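Local coordinates for germination protein YpeB (Bacillus megaterium QM B1551, PDB 5BOI) that takes part in the germination of Bacillus spores and, through the PepSY-containing C-terminal part held here, probably acts as an inhibitory protein, at residues Leu104-Ser109 with Gly116-Val121; Val128-Asp133 with Arg161-Pro166; Val135-Ser140 with Ile147-Lys152; Arg187-Thr192 with Cys201-Gly206; Glu197-Tyr202 with Phe216-Thr221. All coordinates share one frame; numbering follows the deposited sequence.

Contact 1: Leu104-Ser109 with Gly116-Val121; sequences LVMAES and GVFTFV
Val105 and Val121 form a hydrogen-bonded antiparallel pair, with Val105 N giving to Val121 O at 2.9 Å and Val121 N giving back to Val105 O. Past the Met106-Phe120 pair, strand 104-109 takes an extra residue. Ala107 N and Glu108 N both donate to Thr119 O, at 2.7 Å from Ala107 N and 3.2 Å from Glu108 N. This is a classic beta bulge, and it shifts the pairing by one residue. Thr119 N then bonds to Glu108 O.

The side chains meet on two faces. On one, Val105 CG1 and Val121 CG2 make an apolar contact at 3.9 Å, and Glu108 and Thr119 lie side by side. On the other, Met106 runs along the rings of Phe118 and Phe120. Its CG stands over one face of Phe120. Its SD comes obliquely to both rings in Met-aromatic contacts, 5.0 Å from the Phe118 centroid. Met106 CG is anti to the backbone N (chi1 -175°), which carries the sulfur along the strand to Phe118. Ser109 CB touches the edge of Phe118, 3.4 Å from CD1.

The hairpin rests its phenylalanine face on helix 85-98, through Met89, Thr93 and Leu96. Strand 134-140 pairs with the other edge of strand 115-123.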
# COMPACT_ATOMS: atom_id res chain seq x y z
N LEU A 104 4.96 7.26 3.19
CA LEU A 104 4.88 6.06 2.35
C LEU A 104 5.68 6.28 1.07
O LEU A 104 5.82 7.42 0.61
CB LEU A 104 3.43 5.75 2.04
CG LEU A 104 2.60 5.29 3.25
CD1 LEU A 104 1.13 5.32 2.91
CD2 LEU A 104 2.99 3.88 3.64
N VAL A 105 6.21 5.21 0.49
CA VAL A 105 6.86 5.32 -0.81
C VAL A 105 6.36 4.17 -1.70
O VAL A 105 6.03 3.11 -1.19
CB VAL A 105 8.39 5.29 -0.66
CG1 VAL A 105 8.81 4.06 0.11
CG2 VAL A 105 9.09 5.35 -2.01
N MET A 106 6.28 4.39 -3.01
CA MET A 106 5.69 3.36 -3.89
C MET A 106 6.65 2.18 -4.03
O MET A 106 7.86 2.38 -4.21
CB MET A 106 5.35 3.91 -5.26
CG MET A 106 4.62 2.89 -6.14
SD MET A 106 4.12 3.72 -7.63
CE MET A 106 5.70 4.46 -8.04
N ALA A 107 6.12 0.97 -3.95
CA ALA A 107 6.92 -0.24 -4.10
C ALA A 107 6.56 -1.06 -5.34
O ALA A 107 7.43 -1.71 -5.93
CB ALA A 107 6.79 -1.11 -2.85
N GLU A 108 5.28 -1.06 -5.73
CA GLU A 108 4.84 -1.88 -6.85
C GLU A 108 3.82 -1.10 -7.64
O GLU A 108 3.05 -0.35 -7.05
CB GLU A 108 4.19 -3.20 -6.42
CG GLU A 108 5.00 -4.04 -5.50
CD GLU A 108 6.07 -4.79 -6.22
OE1 GLU A 108 6.00 -4.92 -7.47
OE2 GLU A 108 6.98 -5.25 -5.52
N SER A 109 3.79 -1.33 -8.95
CA SER A 109 2.77 -0.73 -9.80
C SER A 109 2.51 -1.63 -10.98
O SER A 109 3.43 -2.24 -11.52
CB SER A 109 3.19 0.66 -10.26
OG SER A 109 4.28 0.60 -11.15
N GLY A 116 -5.11 0.97 -12.34
CA GLY A 116 -3.74 0.99 -11.84
C GLY A 116 -3.75 0.37 -10.45
O GLY A 116 -4.58 0.71 -9.61
N VAL A 117 -2.84 -0.57 -10.23
CA VAL A 117 -2.74 -1.26 -8.95
C VAL A 117 -1.38 -0.91 -8.36
O VAL A 117 -0.33 -1.12 -9.00
CB VAL A 117 -2.88 -2.79 -9.13
CG1 VAL A 117 -2.79 -3.51 -7.80
CG2 VAL A 117 -4.21 -3.09 -9.84
N PHE A 118 -1.40 -0.38 -7.15
CA PHE A 118 -0.19 0.12 -6.52
C PHE A 118 -0.01 -0.40 -5.10
O PHE A 118 -0.99 -0.58 -4.37
CB PHE A 118 -0.22 1.65 -6.47
CG PHE A 118 -0.45 2.27 -7.80
CD1 PHE A 118 0.54 2.26 -8.75
CD2 PHE A 118 -1.66 2.88 -8.10
CE1 PHE A 118 0.35 2.83 -9.98
CE2 PHE A 118 -1.85 3.48 -9.33
CZ PHE A 118 -0.85 3.45 -10.27
N THR A 119 1.24 -0.64 -4.71
CA THR A 119 1.56 -0.92 -3.31
C THR A 119 2.56 0.12 -2.82
O THR A 119 3.53 0.41 -3.52
CB THR A 119 2.13 -2.33 -3.10
OG1 THR A 119 1.21 -3.31 -3.61
CG2 THR A 119 2.40 -2.58 -1.61
N PHE A 120 2.30 0.69 -1.65
CA PHE A 120 3.19 1.67 -1.03
C PHE A 120 3.67 1.06 0.27
O PHE A 120 2.94 0.25 0.86
CB PHE A 120 2.44 2.98 -0.74
CG PHE A 120 2.05 3.74 -1.97
CD1 PHE A 120 0.93 3.36 -2.72
CD2 PHE A 120 2.78 4.83 -2.39
CE1 PHE A 120 0.56 4.06 -3.86
CE2 PHE A 120 2.41 5.53 -3.54
CZ PHE A 120 1.30 5.14 -4.27
N VAL A 121 4.87 1.42 0.73
CA VAL A 121 5.36 0.91 2.00
C VAL A 121 5.88 2.02 2.91
O VAL A 121 6.29 3.09 2.44
CB VAL A 121 6.48 -0.13 1.83
CG1 VAL A 121 5.98 -1.35 1.06
CG2 VAL A 121 7.70 0.50 1.12

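Contact 2: Val128-Asp133 with Arg161-Pro166; sequences VRIYPD and RDIPKP
The guanidinium of Arg161 has Ile130 on one face and Asp133 at its edge. Ile130 CG2 sits over the centre of the group, 3.7 Å from Arg161 CZ. The two side chains slide past each other in opposite directions. At the edge, the carboxylate of Asp133 is gripped end-on by two nitrogens. Arg161 NH2 gives to Asp133 OD2 at 2.7 Å, and Arg161 NH1 gives to Asp133 OD1 at 3.0 Å. Both oxygens are met on their syn side. The fit is not flat, because the carboxylate and guanidinium planes stand 57° apart. Both bonds are therefore bent, with an N-H...O angle of 137° at NH2. The arginine chain is extended from CG to NE, which lets its head span the gap to the turn.

Asp133 is placed by a type I beta turn from Ile130, in which Asp133 N bonds to Ile130 O. The turn puts the carboxylate and Ile130 on the same partner.

Farther along, the contact is apolar. Ile163 CD1 meets Ile130 CD1 tip to tip at 4.1 Å, and it meets Val128 CG1 in the same way.

Arg161 NH1 has a second acidic mate, since it also forms a salt bridge with Glu198 on strand 198-208. The guanidinium thus links the turn after strand 129-130 to strand 198-208. Strand 129-130 pairs with strands 115-123 and 182-192, and the loop 161-166 passes over Ile190 and Leu200 on its way to helix 170-175.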
# COMPACT_ATOMS: atom_id res chain seq x y z
N VAL A 128 14.60 3.96 5.97
CA VAL A 128 14.51 2.50 5.81
C VAL A 128 13.09 2.11 5.34
O VAL A 128 12.09 2.54 5.93
CB VAL A 128 14.86 1.76 7.11
CG1 VAL A 128 14.81 0.23 6.88
CG2 VAL A 128 16.25 2.17 7.63
N ARG A 129 12.99 1.29 4.29
CA ARG A 129 11.68 0.88 3.75
C ARG A 129 11.17 -0.37 4.46
O ARG A 129 11.83 -1.41 4.44
CB ARG A 129 11.78 0.64 2.25
CG ARG A 129 11.89 1.97 1.51
CD ARG A 129 12.32 1.88 0.07
NE ARG A 129 12.69 3.23 -0.38
CZ ARG A 129 12.92 3.57 -1.65
NH1 ARG A 129 12.81 2.67 -2.62
NH2 ARG A 129 13.24 4.82 -1.93
N ILE A 130 10.00 -0.26 5.08
CA ILE A 130 9.46 -1.37 5.86
C ILE A 130 8.39 -2.05 5.01
O ILE A 130 7.21 -1.68 5.05
CB ILE A 130 8.83 -0.90 7.19
CG1 ILE A 130 9.76 0.05 7.95
CG2 ILE A 130 8.40 -2.07 8.03
CD1 ILE A 130 11.07 -0.56 8.37
N TYR A 131 8.81 -3.03 4.22
CA TYR A 131 7.88 -3.66 3.29
C TYR A 131 6.65 -4.35 3.91
O TYR A 131 5.59 -4.33 3.29
CB TYR A 131 8.66 -4.63 2.38
CG TYR A 131 9.35 -3.88 1.26
CD1 TYR A 131 10.57 -3.26 1.45
CD2 TYR A 131 8.77 -3.80 0.01
CE1 TYR A 131 11.19 -2.56 0.43
CE2 TYR A 131 9.36 -3.12 -1.02
CZ TYR A 131 10.55 -2.49 -0.81
OH TYR A 131 11.11 -1.81 -1.86
N PRO A 132 6.76 -4.93 5.13
CA PRO A 132 5.54 -5.49 5.76
C PRO A 132 4.44 -4.46 6.04
O PRO A 132 3.26 -4.81 6.08
CB PRO A 132 6.07 -6.06 7.08
CG PRO A 132 7.51 -6.38 6.80
CD PRO A 132 7.97 -5.29 5.89
N ASP A 133 4.82 -3.20 6.24
CA ASP A 133 3.89 -2.14 6.61
C ASP A 133 3.38 -1.43 5.36
O ASP A 133 3.85 -0.34 5.00
CB ASP A 133 4.57 -1.16 7.57
CG ASP A 133 4.95 -1.81 8.90
OD1 ASP A 133 4.91 -3.06 8.99
OD2 ASP A 133 5.30 -1.09 9.86
N ARG A 161 9.97 -0.26 15.82
CA ARG A 161 11.04 -1.24 15.77
C ARG A 161 12.34 -0.52 16.10
O ARG A 161 12.49 0.67 15.80
CB ARG A 161 11.12 -1.88 14.38
CG ARG A 161 9.83 -2.51 13.86
CD ARG A 161 9.86 -2.60 12.33
NE ARG A 161 8.88 -3.55 11.78
CZ ARG A 161 7.63 -3.25 11.46
NH1 ARG A 161 6.82 -4.19 10.97
NH2 ARG A 161 7.18 -2.01 11.64
N ASP A 162 13.29 -1.21 16.71
CA ASP A 162 14.64 -0.64 16.79
C ASP A 162 15.49 -1.44 15.82
O ASP A 162 15.86 -2.58 16.09
CB ASP A 162 15.22 -0.66 18.21
CG ASP A 162 16.71 -0.33 18.23
OD1 ASP A 162 17.07 0.83 17.90
OD2 ASP A 162 17.52 -1.19 18.62
N ILE A 163 15.80 -0.83 14.69
CA ILE A 163 16.46 -1.49 13.58
C ILE A 163 17.97 -1.62 13.81
O ILE A 163 18.63 -0.64 14.16
CB ILE A 163 16.17 -0.73 12.27
CG1 ILE A 163 14.65 -0.73 12.04
CG2 ILE A 163 16.93 -1.32 11.09
CD1 ILE A 163 14.19 0.20 10.97
N PRO A 164 18.51 -2.85 13.63
CA PRO A 164 19.92 -3.12 13.92
C PRO A 164 20.85 -2.50 12.89
O PRO A 164 20.41 -2.12 11.80
CB PRO A 164 20.00 -4.65 13.86
CG PRO A 164 18.93 -5.02 12.88
CD PRO A 164 17.81 -4.05 13.13
N LYS A 165 22.12 -2.39 13.25
CA LYS A 165 23.14 -1.91 12.33
C LYS A 165 23.55 -3.04 11.38
O LYS A 165 23.65 -4.19 11.80
CB LYS A 165 24.35 -1.39 13.11
CG LYS A 165 25.29 -0.49 12.32
CD LYS A 165 26.37 0.09 13.22
CE LYS A 165 25.77 0.66 14.49
NZ LYS A 165 25.80 2.16 14.52
N PRO A 166 23.79 -2.71 10.10
CA PRO A 166 24.28 -3.76 9.21
C PRO A 166 25.63 -4.25 9.66
O PRO A 166 26.39 -3.47 10.24
CB PRO A 166 24.41 -3.06 7.86
CG PRO A 166 23.49 -1.89 7.94
CD PRO A 166 23.45 -1.48 9.38

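Contact 3: Val135-Ser140 with Ile147-Lys152; sequences VKMKMS and IGFSAK
Strands 135-140 and 147-150 run antiparallel at 174°, with Lys136-Ser150 and Lys138-Gly148 as hydrogen-bonded pairs and Met137-Phe149 as the non-hydrogen-bonded pair between them. A classic beta bulge interrupts the pairing at one end. Lys138 O accepts from both Ile147 N, at 2.8 Å, and Gly148 N, at 3.1 Å, and both donors reach it from the same face of its carbonyl plane.

Ile147 lies along strand 135-140. Its CG1 takes the crowded position between backbone N and carbonyl carbon (chi1 60°), which lays it 3.3 Å from Lys138 O. The chain then continues to CD1, 3.7 Å from Ser140 N, while CG2 touches Ser140 CB. An alanine here would lose all three of these branch contacts and is likely to leave a gap beside Ser140 and the bulge carbonyl. At the other end Val135 and Phe149 cross, with Val135 CG1 3.5 Å from Phe149 CE1. Met137 CG comes obliquely to the same ring.

Phe149 and Met137 lie on the face packed against helix 85-98, both touching Leu96. Phe22 and Phe101 meet the Phe149 ring edge-to-face. Strand 115-123 pairs with strand 134-140, and strand 69-74 with strand 146-150.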
# COMPACT_ATOMS: atom_id res chain seq x y z
N VAL A 135 0.43 -0.34 2.15
CA VAL A 135 -0.89 0.17 1.78
C VAL A 135 -1.10 -0.16 0.31
O VAL A 135 -0.21 0.08 -0.51
CB VAL A 135 -0.98 1.66 2.02
CG1 VAL A 135 -2.35 2.18 1.53
CG2 VAL A 135 -0.77 2.00 3.49
N LYS A 136 -2.26 -0.71 -0.02
CA LYS A 136 -2.54 -1.14 -1.38
C LYS A 136 -3.62 -0.23 -1.96
O LYS A 136 -4.56 0.12 -1.25
CB LYS A 136 -3.01 -2.59 -1.42
CG LYS A 136 -1.90 -3.62 -1.24
CD LYS A 136 -2.45 -4.95 -0.75
CE LYS A 136 -1.32 -5.89 -0.35
NZ LYS A 136 -0.02 -5.48 -0.97
N MET A 137 -3.46 0.16 -3.22
CA MET A 137 -4.42 1.06 -3.86
C MET A 137 -4.74 0.59 -5.25
O MET A 137 -3.87 0.06 -5.94
CB MET A 137 -3.87 2.47 -3.94
CG MET A 137 -3.40 3.05 -2.65
SD MET A 137 -3.29 4.81 -2.90
CE MET A 137 -5.00 5.22 -3.24
N LYS A 138 -5.99 0.82 -5.67
CA LYS A 138 -6.42 0.55 -7.02
C LYS A 138 -7.11 1.82 -7.52
O LYS A 138 -7.96 2.39 -6.83
CB LYS A 138 -7.37 -0.65 -7.09
CG LYS A 138 -6.71 -1.97 -6.66
CD LYS A 138 -7.72 -3.10 -6.57
CE LYS A 138 -7.07 -4.35 -5.99
NZ LYS A 138 -8.03 -5.46 -5.77
N MET A 139 -6.69 2.27 -8.70
CA MET A 139 -7.18 3.52 -9.28
C MET A 139 -7.88 3.25 -10.60
O MET A 139 -7.46 2.39 -11.36
CB MET A 139 -6.03 4.50 -9.52
CG MET A 139 -5.04 4.66 -8.38
SD MET A 139 -5.78 5.42 -6.94
CE MET A 139 -6.00 7.10 -7.52
N SER A 140 -8.95 3.99 -10.88
CA SER A 140 -9.57 3.95 -12.20
C SER A 140 -8.69 4.66 -13.20
O SER A 140 -8.33 5.81 -12.99
CB SER A 140 -10.94 4.62 -12.18
OG SER A 140 -11.37 4.84 -13.53
N ILE A 147 -10.60 3.33 -6.49
CA ILE A 147 -11.64 2.31 -6.49
C ILE A 147 -11.34 1.14 -5.55
O ILE A 147 -12.19 0.28 -5.33
CB ILE A 147 -11.86 1.76 -7.90
CG1 ILE A 147 -10.60 1.13 -8.46
CG2 ILE A 147 -12.35 2.88 -8.82
CD1 ILE A 147 -10.71 0.83 -9.97
N GLY A 148 -10.13 1.11 -5.00
CA GLY A 148 -9.80 0.11 -4.01
C GLY A 148 -8.72 0.67 -3.10
O GLY A 148 -7.91 1.50 -3.54
N PHE A 149 -8.74 0.25 -1.84
CA PHE A 149 -7.79 0.73 -0.82
C PHE A 149 -7.68 -0.29 0.31
O PHE A 149 -8.68 -0.85 0.75
CB PHE A 149 -8.24 2.10 -0.28
CG PHE A 149 -7.41 2.62 0.87
CD1 PHE A 149 -6.23 3.33 0.63
CD2 PHE A 149 -7.83 2.45 2.19
CE1 PHE A 149 -5.47 3.82 1.69
CE2 PHE A 149 -7.07 2.95 3.24
CZ PHE A 149 -5.90 3.64 2.99
N SER A 150 -6.46 -0.56 0.78
CA SER A 150 -6.32 -1.39 1.95
C SER A 150 -5.13 -0.93 2.77
O SER A 150 -4.00 -0.96 2.28
CB SER A 150 -6.14 -2.85 1.57
OG SER A 150 -5.78 -3.59 2.73
N ALA A 151 -5.38 -0.50 3.99
CA ALA A 151 -4.28 -0.15 4.89
C ALA A 151 -4.17 -1.15 6.02
O ALA A 151 -3.67 -0.83 7.10
CB ALA A 151 -4.47 1.26 5.44
N LYS A 152 -4.64 -2.37 5.79
CA LYS A 152 -4.68 -3.36 6.85
C LYS A 152 -3.27 -3.71 7.34
O LYS A 152 -3.02 -3.72 8.55
CB LYS A 152 -5.42 -4.62 6.38
CG LYS A 152 -6.92 -4.41 6.21
CD LYS A 152 -7.63 -5.64 5.64
CE LYS A 152 -7.95 -6.64 6.73
NZ LYS A 152 -9.03 -7.58 6.33

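Contact 4: Arg187-Thr192 with Cys201-Gly206; sequences RLAIIT and CYEFLG. With SO4 (sulfate ion), chain C.
Leu188 and Tyr202 lie side by side, pointing the same way from a non-hydrogen-bonded pair. Leu188 CD2 rests over one face of the Tyr202 ring in a CH-pi contact, 4.0 Å from the centroid and offset toward the rim. The nearest ring atom is Tyr202 CE1, 3.7 Å from Leu188 CD2. The phenol OH is held by the carbonyl of Ile168.

Arg187, Ala189, Cys201 and Glu203 start from the other face. Ala189 CB lies 4.1 Å from Glu203 CB, alongside the start of the acidic chain. Cys201 SG meets Ile191 CG1 at 4.0 Å.

The end of Arg187 leads away from strand 201-206, its chain bending at chi2. The edge of its guanidinium meets a sulfate ion, probably from the crystallisation liquor. Arg187 NH2 bonds to sulfate O2 at 3.0 Å, and Arg187 NE makes a weak bond to the same oxygen.

Four backbone bonds join 187-192 to 201-206. Glu203 N gives to Arg187 O at 2.7 Å.

Apolar side chains and backbone bonds therefore hold this hairpin together. The charge of Arg187 faces outward and can receive an anion. Buried Glu203 has weak partners in Tyr131, Arg129 and Arg214, which would probably favour its charged form.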
# COMPACT_ATOMS: atom_id res chain seq x y z
N ARG A 187 18.92 1.30 -1.19
CA ARG A 187 18.40 1.76 0.10
C ARG A 187 18.44 0.62 1.12
O ARG A 187 18.58 -0.53 0.74
CB ARG A 187 16.96 2.24 -0.03
CG ARG A 187 16.76 3.46 -0.94
CD ARG A 187 17.40 4.73 -0.36
NE ARG A 187 16.98 5.91 -1.13
CZ ARG A 187 17.50 6.28 -2.29
NH1 ARG A 187 18.50 5.59 -2.83
NH2 ARG A 187 17.03 7.36 -2.90
N LEU A 188 18.30 0.93 2.41
CA LEU A 188 18.07 -0.14 3.41
C LEU A 188 16.59 -0.49 3.50
O LEU A 188 15.72 0.36 3.28
CB LEU A 188 18.57 0.28 4.79
CG LEU A 188 20.06 0.16 5.06
CD1 LEU A 188 20.38 0.91 6.34
CD2 LEU A 188 20.46 -1.32 5.23
N ALA A 189 16.29 -1.74 3.82
CA ALA A 189 14.89 -2.18 3.83
C ALA A 189 14.71 -3.35 4.79
O ALA A 189 15.66 -4.10 5.05
CB ALA A 189 14.44 -2.56 2.43
N ILE A 190 13.52 -3.45 5.36
CA ILE A 190 13.12 -4.60 6.16
C ILE A 190 12.10 -5.41 5.37
O ILE A 190 11.11 -4.86 4.89
CB ILE A 190 12.50 -4.19 7.50
CG1 ILE A 190 13.57 -3.60 8.42
CG2 ILE A 190 11.81 -5.38 8.16
CD1 ILE A 190 13.03 -3.09 9.72
N ILE A 191 12.36 -6.70 5.20
CA ILE A 191 11.38 -7.59 4.59
C ILE A 191 11.32 -8.83 5.47
O ILE A 191 12.13 -8.99 6.40
CB ILE A 191 11.76 -8.01 3.15
CG1 ILE A 191 13.05 -8.83 3.15
CG2 ILE A 191 11.83 -6.81 2.20
CD1 ILE A 191 13.39 -9.48 1.80
N THR A 192 10.38 -9.72 5.16
CA THR A 192 10.48 -11.06 5.72
C THR A 192 11.40 -11.90 4.86
O THR A 192 11.55 -11.65 3.66
CB THR A 192 9.12 -11.74 5.81
OG1 THR A 192 8.54 -11.80 4.50
CG2 THR A 192 8.20 -10.94 6.75
N CYS A 201 17.92 -5.70 5.12
CA CYS A 201 18.58 -5.92 3.82
C CYS A 201 19.02 -4.63 3.14
O CYS A 201 18.41 -3.58 3.35
CB CYS A 201 17.66 -6.65 2.84
SG CYS A 201 17.04 -8.25 3.35
N TYR A 202 20.03 -4.71 2.29
CA TYR A 202 20.23 -3.64 1.30
C TYR A 202 19.35 -3.98 0.11
O TYR A 202 19.43 -5.10 -0.40
CB TYR A 202 21.68 -3.56 0.86
CG TYR A 202 22.61 -3.08 1.95
CD1 TYR A 202 22.74 -1.74 2.20
CD2 TYR A 202 23.34 -3.99 2.72
CE1 TYR A 202 23.57 -1.28 3.22
CE2 TYR A 202 24.21 -3.55 3.73
CZ TYR A 202 24.31 -2.18 3.98
OH TYR A 202 25.15 -1.71 4.98
N GLU A 203 18.54 -3.02 -0.31
CA GLU A 203 17.66 -3.20 -1.46
C GLU A 203 18.29 -2.50 -2.67
O GLU A 203 18.66 -1.34 -2.58
CB GLU A 203 16.28 -2.62 -1.18
CG GLU A 203 15.36 -2.59 -2.39
CD GLU A 203 14.40 -1.43 -2.34
OE1 GLU A 203 13.81 -1.20 -1.26
OE2 GLU A 203 14.22 -0.75 -3.38
N PHE A 204 18.41 -3.22 -3.78
CA PHE A 204 18.95 -2.65 -5.00
C PHE A 204 17.89 -2.66 -6.10
O PHE A 204 17.24 -3.69 -6.33
CB PHE A 204 20.19 -3.44 -5.47
CG PHE A 204 21.36 -3.37 -4.51
CD1 PHE A 204 22.28 -2.33 -4.59
CD2 PHE A 204 21.55 -4.35 -3.53
CE1 PHE A 204 23.37 -2.24 -3.72
CE2 PHE A 204 22.62 -4.30 -2.67
CZ PHE A 204 23.55 -3.23 -2.75
N LEU A 205 17.73 -1.53 -6.77
CA LEU A 205 16.87 -1.43 -7.94
C LEU A 205 17.78 -1.29 -9.15
O LEU A 205 18.64 -0.41 -9.19
CB LEU A 205 15.94 -0.23 -7.80
CG LEU A 205 14.78 0.07 -8.75
CD1 LEU A 205 13.96 -1.16 -9.00
CD2 LEU A 205 13.93 1.16 -8.12
N GLY A 206 17.62 -2.18 -10.13
CA GLY A 206 18.50 -2.16 -11.28
C GLY A 206 17.91 -2.87 -12.48
O GLY A 206 16.77 -3.32 -12.45
S SO4 C . 14.66 9.26 -0.10
O1 SO4 C . 13.62 8.80 0.82
O2 SO4 C . 14.69 8.41 -1.28
O3 SO4 C . 15.97 9.22 0.56
O4 SO4 C . 14.35 10.63 -0.51

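Contact 5: Glu197-Tyr202 with Phe216-Thr221; sequences EEVLCY and FINADT
Tyr202 and Ala219 meet at the end of strand 216-218, where the chain leaves the strand. Ala219 CB comes obliquely to the Tyr202 ring, 3.9 Å from CE2. It also reaches Leu200, lying 4.1 Å from Leu200 CG. The small methyl thus sits between an aromatic and an aliphatic side chain. Its backbone is tied down as well, since Ala219 N gives to Leu200 O at 2.9 Å. Tyr202 and Ile217 form the hydrogen-bonded pair before it. Tyr202 N gives to Ile217 O, and Ile217 N gives back to Tyr202 O in a nearly straight bond (N-H...O 177°).

Cys201 stands on the other side of the strand. Its CB lies at the edge of the Phe216 ring and 4.1 Å from Phe216 CB.

Asn218 crosses Val199 at about a right angle, with ND2 3.2 Å from Val199 CG1. Its CG is anti to the backbone N (chi1 -172°), which turns the amide back over the following residues. OD1 then accepts from Asp220 N at 2.8 Å and from Thr221 N, and a water links it to Leu200 O. ND2 bonds to Glu225 on strand 224-230. A leucine in its place would leave Asp220 N, Thr221 N and Glu225 without this mate, and the turn would probably be freer to shift.

The bonds that Asn218 OD1 accepts from Asp220 N and Thr221 N make an Asx turn and an Asx motif. They end one strand of an antiparallel hairpin, in the part of the chain assigned to the PepSY family.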
# COMPACT_ATOMS: atom_id res chain seq x y z
N GLU A 197 10.10 -14.06 8.98
CA GLU A 197 10.74 -13.28 10.04
C GLU A 197 11.42 -12.04 9.45
O GLU A 197 12.02 -12.10 8.38
CB GLU A 197 11.74 -14.13 10.80
CG GLU A 197 11.13 -15.27 11.62
CD GLU A 197 12.16 -16.09 12.36
OE1 GLU A 197 13.06 -16.65 11.71
OE2 GLU A 197 12.08 -16.19 13.61
N GLU A 198 11.34 -10.93 10.16
CA GLU A 198 11.88 -9.66 9.66
C GLU A 198 13.41 -9.64 9.63
O GLU A 198 14.08 -9.97 10.61
CB GLU A 198 11.34 -8.49 10.48
CG GLU A 198 9.83 -8.31 10.25
CD GLU A 198 9.27 -7.01 10.77
OE1 GLU A 198 10.00 -6.24 11.42
OE2 GLU A 198 8.06 -6.76 10.53
N VAL A 199 13.95 -9.27 8.48
CA VAL A 199 15.38 -9.24 8.22
C VAL A 199 15.79 -7.91 7.60
O VAL A 199 15.08 -7.40 6.73
CB VAL A 199 15.77 -10.40 7.28
CG1 VAL A 199 17.15 -10.18 6.69
CG2 VAL A 199 15.73 -11.74 8.05
N LEU A 200 16.90 -7.33 8.06
CA LEU A 200 17.40 -6.09 7.46
C LEU A 200 18.21 -6.41 6.21
O LEU A 200 19.10 -7.26 6.25
CB LEU A 200 18.27 -5.31 8.46
CG LEU A 200 18.79 -3.94 8.01
CD1 LEU A 200 17.66 -2.91 7.85
CD2 LEU A 200 19.85 -3.40 8.99
N CYS A 201 17.92 -5.70 5.12
CA CYS A 201 18.58 -5.92 3.82
C CYS A 201 19.02 -4.63 3.14
O CYS A 201 18.41 -3.58 3.35
CB CYS A 201 17.66 -6.65 2.84
SG CYS A 201 17.04 -8.25 3.35
N TYR A 202 20.03 -4.71 2.29
CA TYR A 202 20.23 -3.64 1.30
C TYR A 202 19.35 -3.98 0.11
O TYR A 202 19.43 -5.10 -0.40
CB TYR A 202 21.68 -3.56 0.86
CG TYR A 202 22.61 -3.08 1.95
CD1 TYR A 202 22.74 -1.74 2.20
CD2 TYR A 202 23.34 -3.99 2.72
CE1 TYR A 202 23.57 -1.28 3.22
CE2 TYR A 202 24.21 -3.55 3.73
CZ TYR A 202 24.31 -2.18 3.98
OH TYR A 202 25.15 -1.71 4.98
N PHE A 216 17.12 -7.97 -3.00
CA PHE A 216 17.41 -7.74 -1.58
C PHE A 216 18.60 -8.59 -1.13
O PHE A 216 18.58 -9.82 -1.30
CB PHE A 216 16.20 -8.08 -0.72
CG PHE A 216 15.00 -7.19 -0.97
CD1 PHE A 216 14.10 -7.47 -1.98
CD2 PHE A 216 14.78 -6.07 -0.16
CE1 PHE A 216 12.98 -6.65 -2.19
CE2 PHE A 216 13.66 -5.26 -0.36
CZ PHE A 216 12.77 -5.55 -1.38
N ILE A 217 19.61 -7.93 -0.56
CA ILE A 217 20.81 -8.61 -0.04
C ILE A 217 20.85 -8.49 1.49
O ILE A 217 20.79 -7.39 2.03
CB ILE A 217 22.11 -8.02 -0.64
CG1 ILE A 217 22.17 -8.19 -2.16
CG2 ILE A 217 23.38 -8.60 0.02
CD1 ILE A 217 22.06 -9.62 -2.63
N ASN A 218 20.91 -9.63 2.18
CA ASN A 218 20.92 -9.64 3.65
C ASN A 218 22.06 -8.74 4.19
O ASN A 218 23.20 -8.88 3.76
CB ASN A 218 21.08 -11.08 4.17
CG ASN A 218 20.91 -11.18 5.69
OD1 ASN A 218 21.72 -10.66 6.45
ND2 ASN A 218 19.84 -11.84 6.12
N ALA A 219 21.74 -7.82 5.11
CA ALA A 219 22.73 -6.82 5.57
C ALA A 219 23.71 -7.38 6.60
O ALA A 219 24.62 -6.66 7.03
CB ALA A 219 22.02 -5.61 6.16
N ASP A 220 23.52 -8.64 7.00
CA ASP A 220 24.46 -9.31 7.93
C ASP A 220 25.32 -10.33 7.21
O ASP A 220 26.51 -10.44 7.49
CB ASP A 220 23.71 -9.99 9.08
CG ASP A 220 23.08 -8.98 10.05
OD1 ASP A 220 23.40 -7.77 9.95
OD2 ASP A 220 22.27 -9.38 10.92
N THR A 221 24.72 -11.10 6.29
CA THR A 221 25.44 -12.19 5.63
C THR A 221 25.89 -11.88 4.20
O THR A 221 26.75 -12.57 3.64
CB THR A 221 24.56 -13.48 5.53
OG1 THR A 221 23.39 -13.20 4.74
CG2 THR A 221 24.13 -13.99 6.89
O HOH W 1 20.24 -8.87 8.44

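Overall arrangement
Contacts 1 and 3 lie near the centre of the chain and share a boundary, where strands 115-123 and 134-140 pair. Both carry a classic beta bulge and pack a phenylalanine face on helix 85-98, but contact 3 is buried and contact 1 partly so. Contacts 4 and 5, in the C-terminal PepSY part of the chain, are buried although far from its centre. Both use strand 198-208, with Cys201 and Tyr202 in common. They lack a bulge; one meets a sulfate and the other ends in an Asx turn. Contact 2, partly buried, joins a turn to a loop. It buries the least surface and combines a salt bridge with a small apolar patch. It touches contacts 1, 4 and 5, linking the two groups.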